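Local coordinates for protein N(G),N(G)-dimethylarginine dimethylaminohydrolase (Pseudomonas aeruginosa, PDB 3RHY) that hydrolyses N(G),N(G)-dimethyl-L-arginine and N(G)-monomethyl-L-arginine to L-citrulline, releasing dimethylamine or methylamine, at residues T9-L14 against P54-P59; G24-A29 against R241-G246; E33-Y38 against S248-R253; R211-A216 against R231-D236. All blocks are in the same frame, centred on the assembly; numbering follows the deposited sequence.

Contact 1 (T9-L14 against P54-P59)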
loop_
_atom_site.group_PDB
_atom_site.type_symbol
_atom_site.label_atom_id
_atom_site.label_comp_id
_atom_site.label_asym_id
_atom_site.label_seq_id
_atom_site.Cartn_x
_atom_site.Cartn_y
_atom_site.Cartn_z
ATOM N N THR A 9 -7.631 -0.971 13.102
ATOM C CA THR A 9 -8.620 0.036 13.407
ATOM C C THR A 9 -7.884 1.361 13.605
ATOM O O THR A 9 -6.819 1.397 14.236
ATOM C CB THR A 9 -9.350 -0.335 14.704
ATOM O OG1 THR A 9 -9.863 -1.667 14.589
ATOM C CG2 THR A 9 -10.494 0.627 14.977
ATOM N N PRO A 10 -8.427 2.464 13.061
ATOM C CA PRO A 10 -7.786 3.772 13.210
ATOM C C PRO A 10 -7.941 4.292 14.643
ATOM O O PRO A 10 -8.957 4.053 15.293
ATOM C CB PRO A 10 -8.536 4.637 12.199
ATOM C CG PRO A 10 -9.924 4.062 12.253
ATOM C CD PRO A 10 -9.654 2.572 12.246
ATOM N N ALA A 11 -6.930 4.993 15.134
ATOM C CA ALA A 11 -6.992 5.532 16.484
ATOM C C ALA A 11 -7.627 6.915 16.475
ATOM O O ALA A 11 -7.730 7.561 15.427
ATOM C CB ALA A 11 -5.594 5.603 17.086
ATOM N N ARG A 12 -8.066 7.359 17.647
ATOM C CA ARG A 12 -8.673 8.674 17.783
ATOM C C ARG A 12 -7.624 9.753 17.534
ATOM O O ARG A 12 -7.946 10.833 17.045
ATOM C CB ARG A 12 -9.287 8.839 19.179
ATOM C CG ARG A 12 -10.577 8.042 19.373
ATOM C CD ARG A 12 -11.275 8.376 20.686
ATOM N NE ARG A 12 -10.506 7.937 21.848
ATOM C CZ ARG A 12 -10.405 6.672 22.252
ATOM N NH1 ARG A 12 -11.034 5.706 21.588
ATOM N NH2 ARG A 12 -9.670 6.368 23.317
ATOM N N SER A 13 -6.369 9.442 17.853
ATOM C CA SER A 13 -5.256 10.375 17.676
ATOM C C SER A 13 -4.912 10.599 16.206
ATOM O O SER A 13 -3.981 11.342 15.877
ATOM C CB SER A 13 -4.023 9.863 18.417
ATOM O OG SER A 13 -3.614 8.609 17.900
ATOM N N LEU A 14 -5.669 9.952 15.327
ATOM C CA LEU A 14 -5.481 10.085 13.886
ATOM C C LEU A 14 -5.724 11.532 13.448
ATOM O O LEU A 14 -5.014 12.062 12.594
ATOM C CB LEU A 14 -6.472 9.181 13.151
ATOM C CG LEU A 14 -6.493 9.237 11.623
ATOM C CD1 LEU A 14 -5.376 8.374 11.046
ATOM C CD2 LEU A 14 -7.840 8.742 11.131
ATOM N N PRO A 54 -6.861 -0.604 17.673
ATOM C CA PRO A 54 -6.236 0.701 17.485
ATOM C C PRO A 54 -5.193 0.932 18.574
ATOM O O PRO A 54 -5.287 0.370 19.665
ATOM C CB PRO A 54 -7.415 1.661 17.593
ATOM C CG PRO A 54 -8.291 0.992 18.595
ATOM C CD PRO A 54 -8.245 -0.465 18.161
ATOM N N ASP A 55 -4.196 1.751 18.265
ATOM C CA ASP A 55 -3.140 2.058 19.218
ATOM C C ASP A 55 -2.991 3.580 19.218
ATOM O O ASP A 55 -2.368 4.138 18.323
ATOM C CB ASP A 55 -1.837 1.390 18.769
ATOM C CG ASP A 55 -0.774 1.401 19.843
ATOM O OD1 ASP A 55 -0.578 2.456 20.478
ATOM O OD2 ASP A 55 -0.127 0.355 20.045
ATOM N N GLU A 56 -3.573 4.240 20.218
ATOM C CA GLU A 56 -3.540 5.703 20.323
ATOM C C GLU A 56 -2.162 6.340 20.292
ATOM O O GLU A 56 -2.043 7.544 20.085
ATOM C CB GLU A 56 -4.257 6.173 21.595
ATOM C CG GLU A 56 -5.762 5.953 21.606
ATOM C CD GLU A 56 -6.464 6.536 20.388
ATOM O OE1 GLU A 56 -6.185 7.702 20.031
ATOM O OE2 GLU A 56 -7.310 5.828 19.795
ATOM N N ARG A 57 -1.123 5.546 20.507
ATOM C CA ARG A 57 0.238 6.061 20.500
ATOM C C ARG A 57 0.755 6.262 19.083
ATOM O O ARG A 57 1.761 6.945 18.871
ATOM C CB ARG A 57 1.172 5.101 21.227
ATOM C CG ARG A 57 0.866 4.915 22.696
ATOM C CD ARG A 57 1.757 3.834 23.265
ATOM N NE ARG A 57 1.738 2.666 22.391
ATOM C CZ ARG A 57 2.286 1.497 22.690
ATOM N NH1 ARG A 57 2.907 1.333 23.852
ATOM N NH2 ARG A 57 2.205 0.490 21.829
ATOM N N PHE A 58 0.081 5.652 18.115
ATOM C CA PHE A 58 0.502 5.775 16.728
ATOM C C PHE A 58 -0.661 6.226 15.862
ATOM O O PHE A 58 -1.354 5.417 15.242
ATOM C CB PHE A 58 1.078 4.445 16.241
ATOM C CG PHE A 58 2.240 3.955 17.070
ATOM C CD1 PHE A 58 2.067 2.943 18.012
ATOM C CD2 PHE A 58 3.498 4.537 16.938
ATOM C CE1 PHE A 58 3.129 2.520 18.812
ATOM C CE2 PHE A 58 4.567 4.121 17.735
ATOM C CZ PHE A 58 4.381 3.111 18.673
ATOM N N PRO A 59 -0.882 7.545 15.800
ATOM C CA PRO A 59 -1.965 8.152 15.021
ATOM C C PRO A 59 -2.144 7.586 13.610
ATOM O O PRO A 59 -3.264 7.459 13.121
ATOM C CB PRO A 59 -1.587 9.633 15.017
ATOM C CG PRO A 59 -0.916 9.802 16.361
ATOM C CD PRO A 59 -0.019 8.582 16.397
HETATM O O HOH W 1 -4.597 2.555 15.414
HETATM O O HOH W 2 -4.722 5.052 13.628
#
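The carboxylate of Glu56 is held against the backbone of Arg12 and Ser13 through both of its oxygens, each using its syn lone pair. Arg12 N donates to Glu56 OE2 at 2.7 Å in a nearly straight bond (163°). Ser13 N gives a more bent bond to Glu56 OE1, 2.8 Å long. A bend at chi2 (-53°) folds the glutamate back to this position, and the methyl of Ala11 packs against OE2. Ser13 answers with its hydroxyl: Ser13 OG donates to Glu56 O at 2.9 Å from above the carbonyl plane, and the ring of Pro59 fits over the same serine, CB and CG lying against its O and OG. A water bridges Ala11 N to Pro59 O. Toward the solvent the grip slackens. The Arg12 guanidinium lies stacked over the carboxylate, the planes 14° apart, but no N-H points at OE2. At the Thr9 end, the Pro54 ring merely rests beside the threonine, and another water bridges Thr9 O to Asp55 N. Asp55 forms an Asx turn with Arg57 N, within a type I beta turn from Asp55 to Phe58. Two loops that follow the parallel strands 4-8 and 48-52 are thus joined beside Asp60, a probable substrate-binding residue.

Contact 2 (G24-A29 against R241-G246). With HM3 ((4-chloropyridin-2-yl)methanol), chain C.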
loop_
_atom_site.group_PDB
_atom_site.type_symbol
_atom_site.label_atom_id
_atom_site.label_comp_id
_atom_site.label_asym_id
_atom_site.label_seq_id
_atom_site.Cartn_x
_atom_site.Cartn_y
_atom_site.Cartn_z
ATOM N N GLY A 24 -7.660 19.710 5.257
ATOM C CA GLY A 24 -8.367 19.733 6.526
ATOM C C GLY A 24 -8.013 18.529 7.379
ATOM O O GLY A 24 -7.402 17.581 6.882
ATOM N N LYS A 25 -8.371 18.568 8.660
ATOM C CA LYS A 25 -8.098 17.450 9.562
ATOM C C LYS A 25 -9.246 16.445 9.504
ATOM O O LYS A 25 -10.414 16.818 9.340
ATOM C CB LYS A 25 -7.911 17.927 11.007
ATOM C CG LYS A 25 -6.530 18.487 11.316
ATOM C CD LYS A 25 -6.393 18.818 12.802
ATOM C CE LYS A 25 -5.025 19.424 13.127
ATOM N NZ LYS A 25 -3.885 18.461 12.957
ATOM N N PRO A 26 -8.924 15.150 9.629
ATOM C CA PRO A 26 -9.936 14.092 9.588
ATOM C C PRO A 26 -10.870 14.088 10.795
ATOM O O PRO A 26 -10.454 14.413 11.907
ATOM C CB PRO A 26 -9.094 12.816 9.520
ATOM C CG PRO A 26 -7.821 13.273 8.869
ATOM C CD PRO A 26 -7.570 14.571 9.581
ATOM N N ASP A 27 -12.135 13.742 10.566
ATOM C CA ASP A 27 -13.098 13.639 11.657
ATOM C C ASP A 27 -13.047 12.163 12.030
ATOM O O ASP A 27 -13.238 11.305 11.169
ATOM C CB ASP A 27 -14.512 13.994 11.198
ATOM C CG ASP A 27 -15.551 13.737 12.285
ATOM O OD1 ASP A 27 -15.575 14.487 13.288
ATOM O OD2 ASP A 27 -16.334 12.773 12.146
ATOM N N TYR A 28 -12.779 11.867 13.298
ATOM C CA TYR A 28 -12.687 10.482 13.744
ATOM C C TYR A 28 -13.904 9.626 13.417
ATOM O O TYR A 28 -13.789 8.639 12.693
ATOM C CB TYR A 28 -12.421 10.413 15.248
ATOM C CG TYR A 28 -12.350 8.993 15.761
ATOM C CD1 TYR A 28 -11.318 8.139 15.367
ATOM C CD2 TYR A 28 -13.335 8.491 16.609
ATOM C CE1 TYR A 28 -11.268 6.812 15.806
ATOM C CE2 TYR A 28 -13.297 7.170 17.055
ATOM C CZ TYR A 28 -12.261 6.337 16.650
ATOM O OH TYR A 28 -12.228 5.033 17.096
ATOM N N ALA A 29 -15.063 9.986 13.957
ATOM C CA ALA A 29 -16.282 9.222 13.705
ATOM C C ALA A 29 -16.448 8.919 12.215
ATOM O O ALA A 29 -16.683 7.774 11.829
ATOM C CB ALA A 29 -17.494 9.982 14.222
ATOM N N ARG A 241 -8.118 10.718 2.586
ATOM C CA ARG A 241 -7.497 11.483 1.515
ATOM C C ARG A 241 -6.881 12.710 2.189
ATOM O O ARG A 241 -5.761 13.105 1.874
ATOM C CB ARG A 241 -8.541 11.920 0.480
ATOM C CG ARG A 241 -7.936 12.503 -0.791
ATOM C CD ARG A 241 -8.995 13.081 -1.721
ATOM N NE ARG A 241 -8.463 13.317 -3.066
ATOM C CZ ARG A 241 -7.499 14.189 -3.370
ATOM N NH1 ARG A 241 -6.939 14.939 -2.429
ATOM N NH2 ARG A 241 -7.076 14.296 -4.624
ATOM N N LYS A 242 -7.616 13.284 3.141
ATOM C CA LYS A 242 -7.168 14.464 3.877
ATOM C C LYS A 242 -5.766 14.295 4.443
ATOM O O LYS A 242 -5.127 15.274 4.820
ATOM C CB LYS A 242 -8.130 14.782 5.026
ATOM C CG LYS A 242 -9.533 15.200 4.594
ATOM C CD LYS A 242 -10.397 15.540 5.806
ATOM C CE LYS A 242 -11.825 15.873 5.404
ATOM N NZ LYS A 242 -12.665 16.226 6.592
ATOM N N ILE A 243 -5.286 13.060 4.520
ATOM C CA ILE A 243 -3.947 12.832 5.042
ATOM C C ILE A 243 -3.105 11.952 4.130
ATOM O O ILE A 243 -2.298 11.137 4.588
ATOM C CB ILE A 243 -3.987 12.238 6.474
ATOM C CG1 ILE A 243 -4.885 11.004 6.517
ATOM C CG2 ILE A 243 -4.471 13.305 7.454
ATOM C CD1 ILE A 243 -5.024 10.405 7.898
ATOM N N ASP A 244 -3.309 12.131 2.829
ATOM C CA ASP A 244 -2.562 11.406 1.808
ATOM C C ASP A 244 -2.698 9.884 1.854
ATOM O O ASP A 244 -1.838 9.166 1.341
ATOM C CB ASP A 244 -1.081 11.788 1.904
ATOM C CG ASP A 244 -0.869 13.300 1.941
ATOM O OD1 ASP A 244 -1.329 13.993 1.009
ATOM O OD2 ASP A 244 -0.243 13.791 2.907
ATOM N N GLY A 245 -3.782 9.394 2.450
ATOM C CA GLY A 245 -3.977 7.960 2.538
ATOM C C GLY A 245 -4.972 7.409 1.538
ATOM O O GLY A 245 -6.037 7.989 1.331
ATOM N N GLY A 246 -4.622 6.280 0.924
ATOM C CA GLY A 246 -5.496 5.646 -0.051
ATOM C C GLY A 246 -5.825 4.216 0.348
ATOM O O GLY A 246 -5.371 3.745 1.395
HETATM C C1 HM3 C . 1.392 8.855 1.660
HETATM N N1 HM3 C . 0.825 7.576 3.711
HETATM C C2 HM3 C . 0.737 7.671 2.376
HETATM C C3 HM3 C . 0.064 6.702 1.642
HETATM C C4 HM3 C . -0.521 5.629 2.304
HETATM C C5 HM3 C . -0.407 5.567 3.687
HETATM C C6 HM3 C . 0.279 6.568 4.367
HETATM O O1 HM3 C . 2.627 9.209 2.287
#
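Pro26 and Ile243 meet where the loop leading into helix 28-42 crosses the Schellman motif that ends helix 238-241. Asp244, with positive phi (60°), is the C-prime residue of that motif: its N bonds to Arg241 O, and Gly245 N reaches back to Tyr240 O. Between Pro26 and Ile243 the packing is apolar. Pro26 presents the CG corner of its ring to the CG2 methyl of Ile243 at 3.6 Å, with CD of the ring a little farther from the same methyl and the Ile243 CD1 methyl also near CG. The branches divide because CG2 stands beside the backbone N of Ile243, while CG1 sits between N and the carbonyl carbon (chi1 52°).

Alongside, Lys242 runs its extended chain past the backbone of Gly24 and Lys25. Lys242 CB touches Gly24 O at 3.4 Å, and Lys242 NZ comes within 3.6 Å of Lys25 O without a hydrogen bond being formed. The backbone angles of Gly24 would press a CB against the preceding carbonyl oxygen, a position suited to glycine.

Farther out, Glu239 ties both sides together, since its OE1 pairs with Lys242 NZ in a salt bridge and also accepts the amide of Asp27. Asp27 occupies the N-cap position of helix 28-42 and caps Lys30 N through OD2. On the other flank, Ile243 touches Leu14 and Phe63 and probably belongs to the substrate site. The next residue lines the inhibitor pocket, where Asp244 O approaches C3 of the pyridine left by (4-chloropyridin-2-yl)methanol to 3.1 Å.

Contact 3 (E33-Y38 against S248-R253). With HM3 ((4-chloropyridin-2-yl)methanol), chain C.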
loop_
_atom_site.group_PDB
_atom_site.type_symbol
_atom_site.label_atom_id
_atom_site.label_comp_id
_atom_site.label_asym_id
_atom_site.label_seq_id
_atom_site.Cartn_x
_atom_site.Cartn_y
_atom_site.Cartn_z
ATOM N N GLU A 33 -16.122 5.103 10.190
ATOM C CA GLU A 33 -17.108 4.482 9.319
ATOM C C GLU A 33 -16.535 4.077 7.967
ATOM O O GLU A 33 -16.861 3.005 7.458
ATOM C CB GLU A 33 -18.293 5.424 9.102
ATOM C CG GLU A 33 -19.051 5.791 10.374
ATOM C CD GLU A 33 -19.531 4.574 11.149
ATOM O OE1 GLU A 33 -20.161 3.682 10.534
ATOM O OE2 GLU A 33 -19.285 4.516 12.376
ATOM N N GLN A 34 -15.687 4.923 7.384
ATOM C CA GLN A 34 -15.108 4.619 6.074
ATOM C C GLN A 34 -14.194 3.406 6.152
ATOM O O GLN A 34 -14.102 2.616 5.203
ATOM C CB GLN A 34 -14.316 5.814 5.528
ATOM C CG GLN A 34 -15.091 7.113 5.506
ATOM C CD GLN A 34 -14.451 8.171 4.618
ATOM O OE1 GLN A 34 -13.236 8.369 4.634
ATOM N NE2 GLN A 34 -15.279 8.864 3.844
ATOM N N HIS A 35 -13.514 3.268 7.284
ATOM C CA HIS A 35 -12.618 2.145 7.485
ATOM C C HIS A 35 -13.447 0.869 7.609
ATOM O O HIS A 35 -13.040 -0.191 7.124
ATOM C CB HIS A 35 -11.776 2.356 8.741
ATOM C CG HIS A 35 -10.681 1.351 8.901
ATOM N ND1 HIS A 35 -10.863 0.144 9.540
ATOM C CD2 HIS A 35 -9.400 1.357 8.467
ATOM C CE1 HIS A 35 -9.741 -0.551 9.491
ATOM N NE2 HIS A 35 -8.837 0.162 8.845
ATOM N N ASN A 36 -14.611 0.978 8.250
ATOM C CA ASN A 36 -15.496 -0.169 8.414
ATOM C C ASN A 36 -16.011 -0.617 7.044
ATOM O O ASN A 36 -16.054 -1.813 6.756
ATOM C CB ASN A 36 -16.669 0.190 9.334
ATOM C CG ASN A 36 -17.624 -0.975 9.561
ATOM O OD1 ASN A 36 -17.214 -2.068 9.964
ATOM N ND2 ASN A 36 -18.913 -0.740 9.316
ATOM N N ALA A 37 -16.382 0.344 6.199
ATOM C CA ALA A 37 -16.885 0.050 4.859
ATOM C C ALA A 37 -15.775 -0.561 4.017
ATOM O O ALA A 37 -16.022 -1.382 3.140
ATOM C CB ALA A 37 -17.403 1.326 4.196
ATOM N N TYR A 38 -14.550 -0.139 4.286
ATOM C CA TYR A 38 -13.377 -0.655 3.593
ATOM C C TYR A 38 -13.249 -2.139 3.941
ATOM O O TYR A 38 -13.051 -2.980 3.063
ATOM C CB TYR A 38 -12.138 0.112 4.070
ATOM C CG TYR A 38 -10.807 -0.403 3.582
ATOM C CD1 TYR A 38 -10.422 -0.268 2.248
ATOM C CD2 TYR A 38 -9.896 -0.967 4.472
ATOM C CE1 TYR A 38 -9.152 -0.672 1.817
ATOM C CE2 TYR A 38 -8.634 -1.376 4.052
ATOM C CZ TYR A 38 -8.264 -1.221 2.728
ATOM O OH TYR A 38 -6.991 -1.584 2.333
ATOM N N SER A 248 -4.713 1.401 -0.782
ATOM C CA SER A 248 -3.590 0.485 -0.700
ATOM C C SER A 248 -2.879 0.583 0.639
ATOM O O SER A 248 -2.287 -0.392 1.101
ATOM C CB SER A 248 -2.580 0.767 -1.805
ATOM O OG SER A 248 -1.809 1.911 -1.491
ATOM N N CYS A 249 -2.957 1.765 1.254
ATOM C CA CYS A 249 -2.292 2.063 2.528
ATOM C C CYS A 249 -2.887 1.382 3.746
ATOM O O CYS A 249 -2.181 1.081 4.703
ATOM C CB CYS A 249 -2.321 3.577 2.810
ATOM S SG CYS A 249 -1.707 4.645 1.473
ATOM N N MET A 250 -4.188 1.151 3.704
ATOM C CA MET A 250 -4.899 0.597 4.841
ATOM C C MET A 250 -4.937 -0.909 5.053
ATOM O O MET A 250 -5.686 -1.394 5.891
ATOM C CB MET A 250 -6.314 1.163 4.832
ATOM C CG MET A 250 -6.326 2.676 4.668
ATOM S SD MET A 250 -7.965 3.352 4.842
ATOM C CE MET A 250 -8.523 3.312 3.189
ATOM N N SER A 251 -4.135 -1.655 4.310
ATOM C CA SER A 251 -4.124 -3.088 4.501
ATOM C C SER A 251 -2.863 -3.720 3.965
ATOM O O SER A 251 -2.095 -3.095 3.220
ATOM C CB SER A 251 -5.344 -3.730 3.833
ATOM O OG SER A 251 -5.315 -3.545 2.430
ATOM N N LEU A 252 -2.652 -4.961 4.388
ATOM C CA LEU A 252 -1.520 -5.780 3.974
ATOM C C LEU A 252 -2.248 -6.903 3.249
ATOM O O LEU A 252 -3.276 -7.385 3.726
ATOM C CB LEU A 252 -0.768 -6.308 5.200
ATOM C CG LEU A 252 0.660 -5.833 5.530
ATOM C CD1 LEU A 252 1.015 -4.554 4.804
ATOM C CD2 LEU A 252 0.783 -5.654 7.036
ATOM N N ARG A 253 -1.736 -7.306 2.095
ATOM C CA ARG A 253 -2.400 -8.332 1.307
ATOM C C ARG A 253 -1.421 -9.408 0.865
ATOM O O ARG A 253 -0.408 -9.111 0.253
ATOM C CB ARG A 253 -3.054 -7.658 0.093
ATOM C CG ARG A 253 -3.969 -6.476 0.472
ATOM C CD ARG A 253 -4.300 -5.573 -0.723
ATOM N NE ARG A 253 -3.132 -4.828 -1.196
ATOM C CZ ARG A 253 -2.660 -3.720 -0.629
ATOM N NH1 ARG A 253 -1.588 -3.119 -1.136
ATOM N NH2 ARG A 253 -3.265 -3.195 0.433
HETATM C C1 HM3 C . 1.392 8.855 1.660
HETATM N N1 HM3 C . 0.825 7.576 3.711
HETATM C C2 HM3 C . 0.737 7.671 2.376
HETATM C C3 HM3 C . 0.064 6.702 1.642
HETATM C C4 HM3 C . -0.521 5.629 2.304
HETATM C C5 HM3 C . -0.407 5.567 3.687
HETATM C C6 HM3 C . 0.279 6.568 4.367
HETATM O O1 HM3 C . 2.627 9.209 2.287
HETATM O O HOH W 3 -6.108 -0.529 8.307
#
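Tyr38 and Met250 bury most of the surface here, and Ser251 adds a hydrogen bond to their packing. The tyrosine ring reaches out from its helix with CG anti to the backbone N (chi1 173°) and receives the methionine over one face. Met250 CE lies 4.2 Å from the centroid of the Tyr38 ring, only 14° off the normal, in a CH-pi contact, and SD stands above the same ring at a longer distance, a Met-aromatic pairing. The bend of the thioether at chi3 (-91°) turns the methyl over the ring. Nearer the hydroxyl end, Met250 CB presses on Tyr38 CE2 at 3.5 Å.

At the ring edge, Tyr38 OH and Ser251 OG share a hydrogen bond of 2.6 Å. Ser251 OG also accepts from Arg253 NH2 at 2.9 Å, and the same nitrogen donates to Ser248 O at 3.0 Å; both acceptors lie in the guanidinium plane, which helps fix its rotation. A salt bridge from Arg253 NH1 to Glu65 extends the network. A water links His35 NE2, in the plane of the imidazole, with Met250 O.

Immediately before the methionine comes Cys249, probably the catalytic nucleophile, whose SG is covalently bonded to C4 of the inhibitor at 1.8 Å. The packing thus holds the residues that follow the modified cysteine against helix 28-42. Around it, helix 238-241 brings Tyr240 onto both His35 and Met250, strand 206-208 touches Tyr38 through Ile206, and strand 252-253 continues from the contact to pair antiparallel with strand 4-8.

Contact 4 (R211-A216 against R231-D236)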
loop_
_atom_site.group_PDB
_atom_site.type_symbol
_atom_site.label_atom_id
_atom_site.label_comp_id
_atom_site.label_asym_id
_atom_site.label_seq_id
_atom_site.Cartn_x
_atom_site.Cartn_y
_atom_site.Cartn_z
ATOM N N ARG A 211 -10.904 -8.540 -7.968
ATOM C CA ARG A 211 -11.732 -7.398 -7.590
ATOM C C ARG A 211 -10.746 -6.252 -7.521
ATOM O O ARG A 211 -9.553 -6.468 -7.294
ATOM C CB ARG A 211 -12.364 -7.544 -6.206
ATOM C CG ARG A 211 -13.516 -8.520 -6.089
ATOM C CD ARG A 211 -13.018 -9.927 -5.888
ATOM N NE ARG A 211 -14.036 -10.754 -5.252
ATOM C CZ ARG A 211 -13.945 -12.071 -5.107
ATOM N NH1 ARG A 211 -14.917 -12.741 -4.512
ATOM N NH2 ARG A 211 -12.887 -12.717 -5.574
ATOM N N VAL A 212 -11.236 -5.041 -7.737
ATOM C CA VAL A 212 -10.403 -3.857 -7.665
ATOM C C VAL A 212 -11.142 -2.874 -6.784
ATOM O O VAL A 212 -12.177 -2.347 -7.181
ATOM C CB VAL A 212 -10.197 -3.193 -9.037
ATOM C CG1 VAL A 212 -9.471 -1.865 -8.855
ATOM C CG2 VAL A 212 -9.387 -4.101 -9.950
ATOM N N ILE A 213 -10.633 -2.652 -5.577
ATOM C CA ILE A 213 -11.261 -1.700 -4.673
ATOM C C ILE A 213 -10.640 -0.332 -4.931
ATOM O O ILE A 213 -9.421 -0.170 -4.905
ATOM C CB ILE A 213 -11.069 -2.110 -3.188
ATOM C CG1 ILE A 213 -11.869 -3.388 -2.900
ATOM C CG2 ILE A 213 -11.526 -0.981 -2.269
ATOM C CD1 ILE A 213 -11.549 -4.040 -1.563
ATOM N N MET A 214 -11.494 0.653 -5.184
ATOM C CA MET A 214 -11.030 2.000 -5.484
ATOM C C MET A 214 -11.812 3.049 -4.707
ATOM O O MET A 214 -12.914 2.792 -4.233
ATOM C CB MET A 214 -11.199 2.267 -6.976
ATOM C CG MET A 214 -12.662 2.360 -7.399
ATOM S SD MET A 214 -12.870 2.812 -9.139
ATOM C CE MET A 214 -12.305 4.551 -9.106
ATOM N N PRO A 215 -11.252 4.256 -4.581
ATOM C CA PRO A 215 -11.944 5.321 -3.851
ATOM C C PRO A 215 -13.194 5.741 -4.609
ATOM O O PRO A 215 -13.196 5.758 -5.835
ATOM C CB PRO A 215 -10.903 6.430 -3.797
ATOM C CG PRO A 215 -10.121 6.221 -5.055
ATOM C CD PRO A 215 -9.949 4.725 -5.085
ATOM N N ALA A 216 -14.258 6.064 -3.885
ATOM C CA ALA A 216 -15.489 6.482 -4.538
ATOM C C ALA A 216 -15.353 7.917 -5.056
ATOM O O ALA A 216 -14.670 8.740 -4.449
ATOM C CB ALA A 216 -16.655 6.382 -3.561
ATOM N N ARG A 231 -13.889 -6.517 -11.483
ATOM C CA ARG A 231 -15.100 -6.262 -10.736
ATOM C C ARG A 231 -14.669 -5.096 -9.865
ATOM O O ARG A 231 -13.794 -5.249 -9.013
ATOM C CB ARG A 231 -15.461 -7.465 -9.870
ATOM C CG ARG A 231 -16.614 -7.214 -8.926
ATOM C CD ARG A 231 -17.877 -6.938 -9.688
ATOM N NE ARG A 231 -19.002 -6.732 -8.783
ATOM C CZ ARG A 231 -20.272 -6.689 -9.173
ATOM N NH1 ARG A 231 -20.583 -6.843 -10.455
ATOM N NH2 ARG A 231 -21.233 -6.483 -8.276
ATOM N N VAL A 232 -15.255 -3.926 -10.099
ATOM C CA VAL A 232 -14.911 -2.735 -9.335
ATOM C C VAL A 232 -15.767 -2.587 -8.087
ATOM O O VAL A 232 -16.974 -2.811 -8.104
ATOM C CB VAL A 232 -15.066 -1.434 -10.193
ATOM C CG1 VAL A 232 -14.923 -0.194 -9.315
ATOM C CG2 VAL A 232 -14.015 -1.399 -11.283
ATOM N N ILE A 233 -15.114 -2.228 -6.993
ATOM C CA ILE A 233 -15.797 -1.989 -5.740
ATOM C C ILE A 233 -15.241 -0.655 -5.271
ATOM O O ILE A 233 -14.033 -0.507 -5.077
ATOM C CB ILE A 233 -15.482 -3.054 -4.682
ATOM C CG1 ILE A 233 -15.885 -4.441 -5.189
ATOM C CG2 ILE A 233 -16.241 -2.727 -3.394
ATOM C CD1 ILE A 233 -15.685 -5.540 -4.164
ATOM N N GLU A 234 -16.111 0.328 -5.116
ATOM C CA GLU A 234 -15.644 1.622 -4.680
ATOM C C GLU A 234 -16.061 1.895 -3.253
ATOM O O GLU A 234 -17.176 1.582 -2.838
ATOM C CB GLU A 234 -16.148 2.713 -5.629
ATOM C CG GLU A 234 -17.598 2.590 -6.027
ATOM C CD GLU A 234 -17.863 3.200 -7.393
ATOM O OE1 GLU A 234 -17.455 4.355 -7.623
ATOM O OE2 GLU A 234 -18.484 2.520 -8.235
ATOM N N VAL A 235 -15.122 2.451 -2.497
ATOM C CA VAL A 235 -15.346 2.778 -1.105
ATOM C C VAL A 235 -14.929 4.216 -0.883
ATOM O O VAL A 235 -13.891 4.658 -1.374
ATOM C CB VAL A 235 -14.522 1.867 -0.169
ATOM C CG1 VAL A 235 -14.704 2.307 1.280
ATOM C CG2 VAL A 235 -14.964 0.423 -0.336
ATOM N N ASP A 236 -15.751 4.945 -0.144
ATOM C CA ASP A 236 -15.472 6.336 0.150
ATOM C C ASP A 236 -14.414 6.443 1.241
ATOM O O ASP A 236 -14.649 6.047 2.383
ATOM C CB ASP A 236 -16.762 7.035 0.591
ATOM C CG ASP A 236 -16.555 8.505 0.892
ATOM O OD1 ASP A 236 -15.572 9.084 0.384
ATOM O OD2 ASP A 236 -17.391 9.083 1.626
#
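With CG between the backbone N and the carbonyl carbon (chi1 69°) and a further turn at chi3 (-70°), Met214 crosses toward the neighbouring strand, where Met214 SD reaches Val232 CG1 at 3.6 Å. That methyl lies anti to the valine N. Met214 CG also lies beside Glu234 CB, the two chains pointing the same way. On the other face, Ile213 CG1 rests on Ile233 CB at 4.0 Å, and Arg211 CG runs beside Ile233 CD1.

The strands 211-215 and 231-235 are parallel and in register, with their axes 30° apart; the intervening helix 219-228 makes them a beta-alpha-beta crossover. Hydrogen bonds pass back and forth between the backbones: Val212 N to Arg231 O, Ile233 N to Val212 O, Met214 N to Ile233 O at 2.8 Å, and Val235 N to Met214 O, also 2.8 Å. The last, Ala216 N to Val235 O, is 2.9 Å long but more bent, its donor well above the carbonyl plane.

Helix 219-228 covers the Val212, Val232 and Met214 face through Ile225 and Arg222, the latter salt-bridged to Glu234. Helix 28-42 meets the Ile213 and Ile233 face through Leu42 and Ala41; Ala41 also touches Val235.

How the contacts relate
Helix 28-42 is the common element: the loop leading into it forms contact 2, its middle supplies contact 3, and it also touches contacts 1 and 4. Contacts 1, 2 and 3 interleave along the chain, so early and late parts of the sequence are woven together, whereas contact 4 is nested inside the loops closed by contacts 2 and 3. Centres of contacts 3 and 4 are about 11 Å apart, with Val235 packed on the helix backbone; contacts 1 and 4, with centres about 25 Å apart, do not touch. Contacts 2 and 3 adjoin in sequence and both reach the inhibitor, while contact 1 meets contact 2 through Leu14 and Ile243, linking these loops to a residue of the probable substrate site.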